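Local coordinates for putative aminooxidase (Propionibacterium acnes, PDB 2BAB), which is a flavoprotein of the amine oxidoreductase family that, as a fatty acid isomerase, probably forms conjugated products such as the octadecadienoic acid bound in its pocket, at residues A[52-57]-A[318-323]; A[80-85]-A[199-204]; A[84-89]-A[312-317]; A[290-295]-A[355-360]. All blocks are in the same frame, centred on the assembly; numbering follows the deposited sequence.

Contact 1: residues A[52-57]-A[318-323]. With BU1 (1,4-butanediol), chain G.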
# COMPACT_ATOMS: atom_id res chain seq x y z
N HIS A 52 2.22 -4.74 -25.92
CA HIS A 52 3.23 -4.81 -26.97
C HIS A 52 4.54 -5.44 -26.48
O HIS A 52 5.63 -4.94 -26.76
CB HIS A 52 3.44 -3.43 -27.60
CG HIS A 52 2.31 -3.02 -28.49
ND1 HIS A 52 1.65 -3.92 -29.30
CD2 HIS A 52 1.73 -1.82 -28.71
CE1 HIS A 52 0.70 -3.29 -29.96
NE2 HIS A 52 0.73 -2.01 -29.62
N GLY A 53 4.41 -6.54 -25.76
CA GLY A 53 5.56 -7.34 -25.37
C GLY A 53 6.20 -6.95 -24.05
O GLY A 53 7.15 -7.59 -23.63
N ARG A 54 5.71 -5.90 -23.39
CA ARG A 54 6.24 -5.52 -22.06
C ARG A 54 5.11 -5.27 -21.08
O ARG A 54 4.02 -4.85 -21.48
CB ARG A 54 7.12 -4.26 -22.10
CG ARG A 54 8.04 -4.17 -23.28
CD ARG A 54 9.01 -3.00 -23.12
NE ARG A 54 9.58 -2.64 -24.42
CZ ARG A 54 10.48 -1.70 -24.61
NH1 ARG A 54 10.97 -1.03 -23.58
NH2 ARG A 54 10.90 -1.44 -25.84
N ARG A 55 5.38 -5.53 -19.80
CA ARG A 55 4.40 -5.33 -18.76
C ARG A 55 4.56 -3.93 -18.17
O ARG A 55 5.69 -3.47 -17.93
CB ARG A 55 4.49 -6.45 -17.72
CG ARG A 55 4.12 -7.81 -18.32
CD ARG A 55 4.35 -9.00 -17.43
NE ARG A 55 3.30 -9.15 -16.43
CZ ARG A 55 3.22 -10.17 -15.58
NH1 ARG A 55 4.13 -11.14 -15.59
NH2 ARG A 55 2.23 -10.22 -14.72
N TYR A 56 3.44 -3.25 -18.02
CA TYR A 56 3.37 -1.97 -17.32
C TYR A 56 2.70 -2.20 -15.97
O TYR A 56 2.17 -3.28 -15.71
CB TYR A 56 2.63 -0.91 -18.13
CG TYR A 56 1.18 -1.19 -18.50
CD1 TYR A 56 0.14 -0.59 -17.80
CD2 TYR A 56 0.85 -2.04 -19.56
CE1 TYR A 56 -1.18 -0.82 -18.14
CE2 TYR A 56 -0.47 -2.28 -19.91
CZ TYR A 56 -1.48 -1.65 -19.20
OH TYR A 56 -2.80 -1.86 -19.53
N GLU A 57 2.75 -1.18 -15.12
CA GLU A 57 2.25 -1.26 -13.76
C GLU A 57 0.97 -0.41 -13.57
O GLU A 57 0.98 0.81 -13.74
CB GLU A 57 3.32 -0.80 -12.76
CG GLU A 57 4.65 -1.55 -12.83
CD GLU A 57 4.59 -2.94 -12.23
OE1 GLU A 57 3.49 -3.56 -12.24
OE2 GLU A 57 5.64 -3.42 -11.76
N ALA A 318 12.10 3.79 -21.15
CA ALA A 318 12.78 4.97 -21.69
C ALA A 318 12.98 4.90 -23.22
O ALA A 318 12.95 5.93 -23.89
CB ALA A 318 14.15 5.15 -21.00
N ASP A 319 13.21 3.71 -23.74
CA ASP A 319 13.63 3.55 -25.13
C ASP A 319 12.49 3.64 -26.15
O ASP A 319 12.77 3.80 -27.34
CB ASP A 319 14.31 2.20 -25.31
CG ASP A 319 13.35 1.06 -25.04
OD1 ASP A 319 12.90 0.94 -23.87
OD2 ASP A 319 13.03 0.35 -26.01
N ASP A 320 11.25 3.47 -25.71
CA ASP A 320 10.11 3.38 -26.62
C ASP A 320 9.07 4.46 -26.30
O ASP A 320 8.35 4.37 -25.30
CB ASP A 320 9.45 2.01 -26.50
CG ASP A 320 8.29 1.83 -27.46
OD1 ASP A 320 8.00 2.74 -28.27
OD2 ASP A 320 7.67 0.75 -27.41
N PRO A 321 8.98 5.47 -27.16
CA PRO A 321 8.06 6.59 -26.86
C PRO A 321 6.60 6.24 -27.12
O PRO A 321 5.74 7.07 -26.92
CB PRO A 321 8.56 7.69 -27.82
CG PRO A 321 9.07 6.89 -29.02
CD PRO A 321 9.73 5.69 -28.41
N HIS A 322 6.35 5.01 -27.58
CA HIS A 322 5.00 4.51 -27.76
C HIS A 322 4.58 3.52 -26.68
O HIS A 322 3.57 2.85 -26.82
CB HIS A 322 4.87 3.89 -29.15
CG HIS A 322 5.09 4.88 -30.26
ND1 HIS A 322 5.66 4.53 -31.47
CD2 HIS A 322 4.86 6.21 -30.32
CE1 HIS A 322 5.73 5.61 -32.24
NE2 HIS A 322 5.27 6.64 -31.56
N GLN A 323 5.36 3.48 -25.59
CA GLN A 323 4.99 2.71 -24.40
C GLN A 323 4.13 3.51 -23.41
O GLN A 323 3.89 4.71 -23.60
CB GLN A 323 6.23 2.08 -23.74
CG GLN A 323 6.50 0.65 -24.24
CD GLN A 323 5.43 -0.34 -23.77
OE1 GLN A 323 4.64 -0.04 -22.86
NE2 GLN A 323 5.42 -1.54 -24.38
C1 BU1 G . 7.90 -8.32 -19.68
C2 BU1 G . 9.07 -8.25 -20.68
C3 BU1 G . 10.36 -7.87 -19.98
C4 BU1 G . 11.27 -7.01 -20.86
O5 BU1 G . 7.63 -7.00 -19.16
O6 BU1 G . 12.51 -6.76 -20.16
O HOH W 1 7.16 -2.20 -26.42
O HOH W 2 4.41 -1.99 -20.80
O HOH W 3 9.27 -1.55 -28.32
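The side chains of R54 and D319 form a two-pronged salt bridge at the surface, joining the short hairpin of strands 50-51 and 54-55 to the loop between strands 312-315 and 325-330. R54 NH1 meets D319 OD1 at 2.8 Å in a nearly straight bond (176°), and R54 NH2 reaches D319 OD2, likewise at 2.8 Å. Both oxygens use their syn lone pairs, and the guanidinium and carboxylate planes are only 8° apart, so two bonds fix the rotation of each flat group. Arginine suits the place because its chain, extended from CG to NE, carries the charge across from the hairpin. The chain crosses the amide of Q323 at a slant, R54 CG 3.9 Å from Q323 NE2, which gives a hydrogen bond to Y51 O.

D320 adds a second negative charge, with OD2 4.2 Å from R54 NH2 but well out of the guanidinium plane, an attraction of charge alone. Water 3 accepts from R54 NH2 and donates to D320 OD2; water 1 ties D320 OD2, Q323 NE2 and H52 O together. H52 and G53, both at positive phi, turn the hairpin; at G53 a CB would jam against the carbonyl before it. Within segment 318-323, D320 OD1 takes the amide of H322 at 2.9 Å, an Asx turn inside the type I turn D320-Q323: a hairpin held to a tight connecting loop by an end-on arginine-aspartate pair.

Contact 2: residues A[80-85]-A[199-204]. With BU1 (1,4-butanediol), chain G.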
# COMPACT_ATOMS: atom_id res chain seq x y z
N LYS A 80 14.27 -11.87 -9.48
CA LYS A 80 15.35 -10.92 -9.27
C LYS A 80 14.84 -9.51 -9.50
O LYS A 80 13.92 -9.29 -10.30
CB LYS A 80 16.51 -11.18 -10.24
CG LYS A 80 17.06 -12.57 -10.27
CD LYS A 80 17.82 -12.88 -9.01
CE LYS A 80 18.50 -14.25 -9.09
NZ LYS A 80 19.01 -14.64 -7.73
N VAL A 81 15.45 -8.55 -8.81
CA VAL A 81 15.20 -7.12 -9.04
C VAL A 81 15.92 -6.79 -10.35
O VAL A 81 17.16 -6.80 -10.42
CB VAL A 81 15.72 -6.25 -7.87
CG1 VAL A 81 15.58 -4.74 -8.18
CG2 VAL A 81 14.98 -6.62 -6.55
N ASP A 82 15.14 -6.59 -11.41
CA ASP A 82 15.69 -6.52 -12.76
C ASP A 82 14.98 -5.54 -13.69
O ASP A 82 15.13 -5.64 -14.91
CB ASP A 82 15.72 -7.93 -13.39
CG ASP A 82 14.33 -8.58 -13.46
OD1 ASP A 82 13.32 -7.87 -13.24
OD2 ASP A 82 14.26 -9.80 -13.76
N GLY A 83 14.23 -4.60 -13.10
CA GLY A 83 13.44 -3.65 -13.86
C GLY A 83 14.23 -2.39 -14.22
O GLY A 83 15.33 -2.22 -13.76
N PRO A 84 13.65 -1.52 -15.05
CA PRO A 84 14.34 -0.28 -15.42
C PRO A 84 14.51 0.65 -14.22
O PRO A 84 13.68 0.69 -13.30
CB PRO A 84 13.43 0.35 -16.50
CG PRO A 84 12.36 -0.60 -16.76
CD PRO A 84 12.31 -1.61 -15.66
N LYS A 85 15.61 1.39 -14.26
CA LYS A 85 15.98 2.34 -13.24
C LYS A 85 14.99 3.49 -13.16
O LYS A 85 14.56 4.01 -14.18
CB LYS A 85 17.35 2.93 -13.58
CG LYS A 85 17.90 3.89 -12.51
CD LYS A 85 19.36 4.33 -12.84
CE LYS A 85 20.21 4.50 -11.58
NZ LYS A 85 19.50 5.12 -10.45
N TRP A 199 14.09 -0.65 -5.95
CA TRP A 199 13.84 -1.86 -6.70
C TRP A 199 12.71 -1.68 -7.70
O TRP A 199 11.71 -1.03 -7.41
CB TRP A 199 13.42 -2.96 -5.75
CG TRP A 199 14.46 -3.41 -4.78
CD1 TRP A 199 15.77 -3.02 -4.73
CD2 TRP A 199 14.29 -4.41 -3.78
NE1 TRP A 199 16.42 -3.70 -3.71
CE2 TRP A 199 15.54 -4.56 -3.12
CE3 TRP A 199 13.20 -5.18 -3.36
CZ2 TRP A 199 15.72 -5.46 -2.07
CZ3 TRP A 199 13.39 -6.07 -2.29
CH2 TRP A 199 14.64 -6.20 -1.66
N THR A 200 12.86 -2.29 -8.88
CA THR A 200 11.76 -2.46 -9.84
C THR A 200 11.95 -3.81 -10.54
O THR A 200 13.01 -4.42 -10.45
CB THR A 200 11.73 -1.36 -10.93
OG1 THR A 200 12.95 -1.43 -11.68
CG2 THR A 200 11.48 0.10 -10.37
N TRP A 201 10.92 -4.26 -11.26
CA TRP A 201 10.87 -5.57 -11.91
C TRP A 201 10.44 -5.45 -13.37
O TRP A 201 9.39 -4.85 -13.67
CB TRP A 201 9.92 -6.50 -11.15
CG TRP A 201 10.42 -6.79 -9.79
CD1 TRP A 201 11.22 -7.82 -9.42
CD2 TRP A 201 10.21 -6.00 -8.61
NE1 TRP A 201 11.52 -7.74 -8.07
CE2 TRP A 201 10.90 -6.63 -7.55
CE3 TRP A 201 9.52 -4.80 -8.35
CZ2 TRP A 201 10.91 -6.10 -6.23
CZ3 TRP A 201 9.50 -4.30 -7.03
CH2 TRP A 201 10.21 -4.94 -5.99
N ALA A 202 11.24 -6.04 -14.26
CA ALA A 202 10.99 -6.01 -15.69
C ALA A 202 9.65 -6.64 -16.04
O ALA A 202 8.95 -6.15 -16.92
CB ALA A 202 12.15 -6.70 -16.48
N ASP A 203 9.30 -7.70 -15.33
CA ASP A 203 8.08 -8.47 -15.54
C ASP A 203 6.92 -7.96 -14.68
O ASP A 203 5.82 -8.52 -14.69
CB ASP A 203 8.35 -9.95 -15.23
CG ASP A 203 9.45 -10.52 -16.11
OD1 ASP A 203 9.20 -10.61 -17.33
OD2 ASP A 203 10.56 -10.82 -15.60
N GLY A 204 7.17 -6.89 -13.93
CA GLY A 204 6.16 -6.26 -13.10
C GLY A 204 6.17 -6.85 -11.71
O GLY A 204 6.57 -8.01 -11.52
C1 BU1 G . 7.90 -8.32 -19.68
C2 BU1 G . 9.07 -8.25 -20.68
C3 BU1 G . 10.36 -7.87 -19.98
C4 BU1 G . 11.27 -7.01 -20.86
O5 BU1 G . 7.63 -7.00 -19.16
O6 BU1 G . 12.51 -6.76 -20.16
O HOH W 4 11.01 -9.17 -13.48
O HOH W 5 13.15 -10.71 -16.11
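Backbone hydrogen bonds are the first tie between G83 and T200, whose loops precede strand 88-91 and helix 205-215 respectively. G83 N gives to T200 O at 2.9 Å, and D82 N adds a weak bond to the same oxygen. Glycine suits this point, where the two segments come close: without a side chain, G83 CA can lie 3.3 Å from A202 N.

Side chains bond to backbone on both flanks. T200 OG1 donates to P84 O at 2.8 Å; chi1 of 61° sets the hydroxyl between the backbone N and the carbonyl carbon, beside P84 O. D82 OD1 accepts from A202 N at 3.0 Å, met on the anti side, 31° out of the carboxylate plane, in a fairly straight bond (165°).

Apolar packing comes from V81, whose CG2 sits over one face of the W199 indole, 3.8 Å from the centroid of the five-membered ring, as a CH-pi contact. The same methyl lies 4.1 Å from W201 CZ2, so one methyl serves both tryptophans, while V81 CG1 packs against W199 CA and T200 O.

Water links the two acids. D82 OD2 and D203 OD2 are like charges, and water 5 donates to both; water 4 donates to D82 OD1 and D203 OD2 while accepting from D203 N. Two acids can thus sit side by side because shared water protons lie between them, which probably softens their repulsion.

Contact 3: residues A[84-89]-A[312-317]. With ODD ((10E,12Z)-octadeca-10,12-dienoic acid), chain F.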
# COMPACT_ATOMS: atom_id res chain seq x y z
N PRO A 84 13.65 -1.52 -15.05
CA PRO A 84 14.34 -0.28 -15.42
C PRO A 84 14.51 0.65 -14.22
O PRO A 84 13.68 0.69 -13.30
CB PRO A 84 13.43 0.35 -16.50
CG PRO A 84 12.36 -0.60 -16.76
CD PRO A 84 12.31 -1.61 -15.66
N LYS A 85 15.61 1.39 -14.26
CA LYS A 85 15.98 2.34 -13.24
C LYS A 85 14.99 3.49 -13.16
O LYS A 85 14.56 4.01 -14.18
CB LYS A 85 17.35 2.93 -13.58
CG LYS A 85 17.90 3.89 -12.51
CD LYS A 85 19.36 4.33 -12.84
CE LYS A 85 20.21 4.50 -11.58
NZ LYS A 85 19.50 5.12 -10.45
N LEU A 86 14.67 3.90 -11.94
CA LEU A 86 13.79 5.03 -11.72
C LEU A 86 14.59 6.33 -11.68
O LEU A 86 15.65 6.40 -11.05
CB LEU A 86 13.04 4.85 -10.42
CG LEU A 86 12.01 3.72 -10.40
CD1 LEU A 86 11.54 3.46 -8.98
CD2 LEU A 86 10.82 4.07 -11.30
N ARG A 87 14.10 7.35 -12.36
CA ARG A 87 14.72 8.67 -12.35
C ARG A 87 13.63 9.72 -12.37
O ARG A 87 12.58 9.52 -12.97
CB ARG A 87 15.65 8.83 -13.54
CG ARG A 87 16.86 7.90 -13.55
CD ARG A 87 17.61 8.05 -14.87
NE ARG A 87 18.78 7.18 -15.03
CZ ARG A 87 19.98 7.39 -14.48
NH1 ARG A 87 20.20 8.42 -13.65
NH2 ARG A 87 20.98 6.55 -14.76
N ARG A 88 13.89 10.83 -11.69
CA ARG A 88 12.86 11.85 -11.44
C ARG A 88 13.34 13.27 -11.65
O ARG A 88 14.48 13.61 -11.35
CB ARG A 88 12.31 11.75 -10.00
CG ARG A 88 13.30 12.16 -8.89
CD ARG A 88 12.72 12.05 -7.50
NE ARG A 88 12.65 10.66 -7.08
CZ ARG A 88 13.37 10.08 -6.11
NH1 ARG A 88 13.19 8.78 -5.87
NH2 ARG A 88 14.25 10.75 -5.36
N GLU A 89 12.41 14.09 -12.13
CA GLU A 89 12.55 15.55 -12.08
C GLU A 89 11.35 16.11 -11.33
O GLU A 89 10.32 15.43 -11.15
CB GLU A 89 12.59 16.15 -13.49
CG GLU A 89 11.27 16.00 -14.26
CD GLU A 89 11.33 16.53 -15.69
OE1 GLU A 89 12.36 17.09 -16.09
OE2 GLU A 89 10.33 16.37 -16.40
N VAL A 312 2.22 12.89 -9.89
CA VAL A 312 3.40 12.17 -10.33
C VAL A 312 2.98 11.38 -11.58
O VAL A 312 1.80 11.05 -11.74
CB VAL A 312 3.96 11.26 -9.20
CG1 VAL A 312 2.95 10.18 -8.82
CG2 VAL A 312 5.31 10.64 -9.61
N TYR A 313 3.93 11.15 -12.49
CA TYR A 313 3.71 10.21 -13.61
C TYR A 313 4.98 9.39 -13.81
O TYR A 313 6.08 9.86 -13.51
CB TYR A 313 3.26 10.94 -14.89
CG TYR A 313 4.19 12.04 -15.36
CD1 TYR A 313 5.30 11.74 -16.14
CD2 TYR A 313 3.96 13.38 -15.02
CE1 TYR A 313 6.16 12.73 -16.57
CE2 TYR A 313 4.82 14.40 -15.43
CZ TYR A 313 5.91 14.07 -16.21
OH TYR A 313 6.77 15.05 -16.62
N TYR A 314 4.80 8.19 -14.35
CA TYR A 314 5.83 7.14 -14.33
C TYR A 314 6.35 6.86 -15.73
O TYR A 314 5.66 6.28 -16.56
CB TYR A 314 5.26 5.88 -13.68
CG TYR A 314 6.14 4.63 -13.63
CD1 TYR A 314 7.54 4.71 -13.67
CD2 TYR A 314 5.57 3.37 -13.51
CE1 TYR A 314 8.34 3.57 -13.62
CE2 TYR A 314 6.36 2.20 -13.45
CZ TYR A 314 7.74 2.31 -13.53
OH TYR A 314 8.54 1.20 -13.48
N HIS A 315 7.61 7.24 -15.94
CA HIS A 315 8.38 6.94 -17.15
C HIS A 315 9.08 5.59 -16.97
O HIS A 315 10.15 5.51 -16.35
CB HIS A 315 9.38 8.09 -17.32
CG HIS A 315 10.24 8.02 -18.53
ND1 HIS A 315 11.60 7.81 -18.45
CD2 HIS A 315 9.97 8.20 -19.85
CE1 HIS A 315 12.13 7.87 -19.66
NE2 HIS A 315 11.16 8.10 -20.53
N ARG A 316 8.46 4.53 -17.48
CA ARG A 316 8.92 3.16 -17.23
C ARG A 316 9.88 2.66 -18.31
O ARG A 316 10.91 2.12 -17.99
CB ARG A 316 7.72 2.20 -17.15
CG ARG A 316 8.08 0.72 -16.91
CD ARG A 316 6.83 -0.01 -16.45
NE ARG A 316 6.94 -1.46 -16.37
CZ ARG A 316 7.53 -2.14 -15.38
NH1 ARG A 316 8.13 -1.54 -14.37
NH2 ARG A 316 7.52 -3.46 -15.41
N TRP A 317 9.49 2.80 -19.57
CA TRP A 317 10.27 2.27 -20.70
C TRP A 317 10.87 3.42 -21.51
O TRP A 317 10.23 3.96 -22.44
CB TRP A 317 9.39 1.37 -21.58
CG TRP A 317 8.79 0.20 -20.86
CD1 TRP A 317 7.46 -0.05 -20.67
CD2 TRP A 317 9.50 -0.92 -20.27
NE1 TRP A 317 7.29 -1.24 -19.99
CE2 TRP A 317 8.52 -1.79 -19.74
CE3 TRP A 317 10.85 -1.26 -20.15
CZ2 TRP A 317 8.85 -2.99 -19.08
CZ3 TRP A 317 11.18 -2.44 -19.51
CH2 TRP A 317 10.19 -3.29 -18.97
O2 ODD F . 12.51 8.21 -9.50
C1 ODD F . 11.30 8.10 -9.19
O1 ODD F . 10.93 8.36 -8.03
C2 ODD F . 10.28 7.66 -10.22
C3 ODD F . 8.93 7.33 -9.57
C4 ODD F . 7.85 6.91 -10.59
C5 ODD F . 6.42 7.24 -10.13
C6 ODD F . 5.86 6.15 -9.25
C7 ODD F . 4.49 6.33 -8.61
C8 ODD F . 4.47 5.49 -7.32
C9 ODD F . 3.08 5.22 -6.77
C10 ODD F . 2.99 4.54 -5.40
C11 ODD F . 4.01 4.07 -4.66
C12 ODD F . 3.69 3.44 -3.36
C13 ODD F . 4.59 2.90 -2.51
C14 ODD F . 6.08 2.89 -2.76
C15 ODD F . 6.80 2.12 -1.67
C16 ODD F . 8.32 1.97 -1.84
C17 ODD F . 9.07 3.27 -2.14
C18 ODD F . 9.84 3.84 -0.97
O HOH W 6 11.14 1.64 -13.90
O HOH W 7 11.85 3.94 -14.95
O HOH W 8 11.78 6.90 -14.13
O HOH W 9 9.17 14.27 -17.33
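P84 presses the CG corner of its ring against the main chain and indole at the end of segment 312-317, CG lying 3.3 Å from R316 O and 3.5 Å from W317 CZ3. A compact, rigid ring fits this place, filling the angle between carbonyl and tryptophan without needing a polar partner for its nitrogen.

L86 and Y314 cross at about a right angle, L86 CD2 coming 3.4 Å from Y314 CE1. With CG anti to the backbone N (chi1 176°), the Y314 ring reaches L86. Leucine brings an apolar, branched end to pack on the ring, while tyrosine supplies both that surface and a hydroxyl. R316 CB packs on one face of the phenol, R316 NH1 donates in its own guanidinium plane to Y314 OH at 2.9 Å, and water 6 lies at the ring edge, joining Y314 OH to P84 O. R316 is itself fixed by R55 O and W201 O.

No direct hydrogen bond spans the two segments; water carries the polar links. Farther along, water 9 accepts from Y313 OH and donates to E89 OE2.

Between the strand ends the segments are kept apart by strand 295-297, which runs between 88-91 and 312-315 in the mixed sheet. Beside it lies the bound fatty acid. R88 NE donates to its O1 at 3.0 Å and R88 NH1 to the same oxygen, V312 CG2 and Y314 CD1 touch its chain, and Y297 OH bonds it too. This is the carboxylate end of a fatty acid pocket lined by a sheet.

Contact 4: residues A[290-295]-A[355-360]. With ODD ((10E,12Z)-octadeca-10,12-dienoic acid), chain F.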
# COMPACT_ATOMS: atom_id res chain seq x y z
N GLU A 290 5.22 13.81 -27.41
CA GLU A 290 6.35 14.47 -26.77
C GLU A 290 6.75 13.69 -25.50
O GLU A 290 6.77 14.23 -24.38
CB GLU A 290 6.03 15.94 -26.47
CG GLU A 290 5.49 16.70 -27.69
CD GLU A 290 5.06 18.11 -27.35
OE1 GLU A 290 5.93 18.93 -26.98
OE2 GLU A 290 3.85 18.41 -27.45
N TYR A 291 7.06 12.42 -25.72
CA TYR A 291 7.36 11.46 -24.68
C TYR A 291 8.33 12.02 -23.66
O TYR A 291 9.38 12.56 -24.03
CB TYR A 291 7.95 10.21 -25.30
CG TYR A 291 7.93 8.95 -24.46
CD1 TYR A 291 6.73 8.31 -24.17
CD2 TYR A 291 9.12 8.33 -24.07
CE1 TYR A 291 6.70 7.10 -23.47
CE2 TYR A 291 9.10 7.11 -23.38
CZ TYR A 291 7.89 6.51 -23.07
OH TYR A 291 7.86 5.31 -22.41
N PRO A 292 8.00 11.88 -22.38
CA PRO A 292 8.92 12.34 -21.35
C PRO A 292 10.23 11.61 -21.40
O PRO A 292 10.31 10.50 -21.94
CB PRO A 292 8.19 12.02 -20.04
CG PRO A 292 7.10 11.08 -20.42
CD PRO A 292 6.75 11.33 -21.82
N THR A 293 11.25 12.22 -20.81
CA THR A 293 12.58 11.64 -20.78
C THR A 293 12.94 11.12 -19.38
O THR A 293 14.02 10.57 -19.19
CB THR A 293 13.65 12.68 -21.24
OG1 THR A 293 13.70 13.77 -20.31
CG2 THR A 293 13.35 13.20 -22.64
N ILE A 294 12.00 11.28 -18.44
CA ILE A 294 12.23 11.07 -17.02
C ILE A 294 10.86 11.13 -16.32
O ILE A 294 9.90 11.69 -16.84
CB ILE A 294 13.20 12.17 -16.47
CG1 ILE A 294 13.71 11.83 -15.06
CG2 ILE A 294 12.53 13.56 -16.51
CD1 ILE A 294 15.01 12.62 -14.68
N SER A 295 10.74 10.51 -15.14
CA SER A 295 9.48 10.62 -14.40
C SER A 295 9.37 12.04 -13.81
O SER A 295 10.37 12.71 -13.61
CB SER A 295 9.38 9.57 -13.29
OG SER A 295 9.43 8.26 -13.79
N PHE A 355 2.37 19.99 -18.82
CA PHE A 355 3.70 19.48 -18.52
C PHE A 355 4.46 19.22 -19.79
O PHE A 355 5.66 18.92 -19.74
CB PHE A 355 3.64 18.16 -17.71
CG PHE A 355 2.89 18.27 -16.40
CD1 PHE A 355 2.82 19.47 -15.69
CD2 PHE A 355 2.28 17.15 -15.85
CE1 PHE A 355 2.14 19.56 -14.48
CE2 PHE A 355 1.59 17.22 -14.65
CZ PHE A 355 1.51 18.43 -13.96
N GLY A 356 3.77 19.31 -20.93
CA GLY A 356 4.41 19.19 -22.23
C GLY A 356 4.49 17.75 -22.72
O GLY A 356 5.31 17.44 -23.56
N HIS A 357 3.63 16.89 -22.18
CA HIS A 357 3.56 15.49 -22.62
C HIS A 357 2.08 15.12 -22.86
O HIS A 357 1.50 14.29 -22.14
CB HIS A 357 4.21 14.57 -21.57
CG HIS A 357 5.49 15.12 -21.01
ND1 HIS A 357 6.63 15.27 -21.78
CD2 HIS A 357 5.81 15.56 -19.78
CE1 HIS A 357 7.59 15.80 -21.03
NE2 HIS A 357 7.11 15.99 -19.81
N PRO A 358 1.46 15.74 -23.86
CA PRO A 358 0.01 15.59 -24.02
C PRO A 358 -0.44 14.15 -24.29
O PRO A 358 0.19 13.41 -25.04
CB PRO A 358 -0.35 16.52 -25.19
CG PRO A 358 0.93 16.99 -25.77
CD PRO A 358 2.06 16.64 -24.87
N VAL A 359 -1.54 13.76 -23.66
CA VAL A 359 -2.08 12.41 -23.78
C VAL A 359 -2.75 12.24 -25.15
O VAL A 359 -3.59 13.07 -25.53
CB VAL A 359 -3.09 12.12 -22.64
CG1 VAL A 359 -3.79 10.76 -22.83
CG2 VAL A 359 -2.35 12.16 -21.30
N GLU A 360 -2.36 11.17 -25.87
CA GLU A 360 -3.05 10.77 -27.11
C GLU A 360 -4.17 9.77 -26.86
O GLU A 360 -5.11 9.71 -27.64
CB GLU A 360 -2.14 10.10 -28.19
CG GLU A 360 -0.68 10.06 -27.99
CD GLU A 360 0.09 9.57 -29.24
OE1 GLU A 360 1.16 8.94 -29.05
OE2 GLU A 360 -0.35 9.83 -30.39
O2 ODD F . 12.51 8.21 -9.50
C1 ODD F . 11.30 8.10 -9.19
O1 ODD F . 10.93 8.36 -8.03
C2 ODD F . 10.28 7.66 -10.22
C3 ODD F . 8.93 7.33 -9.57
C4 ODD F . 7.85 6.91 -10.59
C5 ODD F . 6.42 7.24 -10.13
C6 ODD F . 5.86 6.15 -9.25
C7 ODD F . 4.49 6.33 -8.61
C8 ODD F . 4.47 5.49 -7.32
C9 ODD F . 3.08 5.22 -6.77
C10 ODD F . 2.99 4.54 -5.40
C11 ODD F . 4.01 4.07 -4.66
C12 ODD F . 3.69 3.44 -3.36
C13 ODD F . 4.59 2.90 -2.51
C14 ODD F . 6.08 2.89 -2.76
C15 ODD F . 6.80 2.12 -1.67
C16 ODD F . 8.32 1.97 -1.84
C17 ODD F . 9.07 3.27 -2.14
C18 ODD F . 9.84 3.84 -0.97
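The imidazole of H357 points its ND1 proton almost exactly down the carbonyl bond of E290, with a C=O...N angle of 175°. H357 ND1 lies 2.8 Å from E290 O and the hydrogen bond is nearly straight (168°), with the oxygen at the ring edge, close to its plane. The chi1 of H357, -42°, leaves CG beside the backbone N and turns the ring to this oxygen.

One face of the same ring is covered by P292, whose CB stands over its centre at 4.0 Å from the centroid, a CH-pi contact. Proline suits this face because its compact, apolar ring offers C-H groups to the imidazole. Edge and face are thus used by two residues of one bend, in which E290 has positive phi.

G356 ends helix 341-354 in a Schellman motif, and its positive phi is readily taken by glycine. P358 leads into strand 359-373, and H357 also packs on M352 of the helix. Since ND1 is the donor to E290 O, a proton sits on that nitrogen, so the bond by itself probably does not require a charged ring.

In the fold
From the N terminus, contact 1 closes the longest loop, from the hairpin at 52-57 to 318-323. Within its span, contacts 2 and 3 start from the same stretch, sharing P84 and K85: contact 2 returns at 199-204, while contact 3 reaches on to 312-317. Contact 4 opens at 290-295, after contact 2 has closed, and ends at 355-360, so it crosses contacts 1 and 3. R316 joins contact 3 to contacts 1 and 2. Y291 binds W317, and S295 pairs with E89, tying contact 4 to contact 3. Together they link the hairpin, the loops before strand 88-91 and helix 205-215, and the turn after helix 341-354 to the mixed sheet beside the fatty acid.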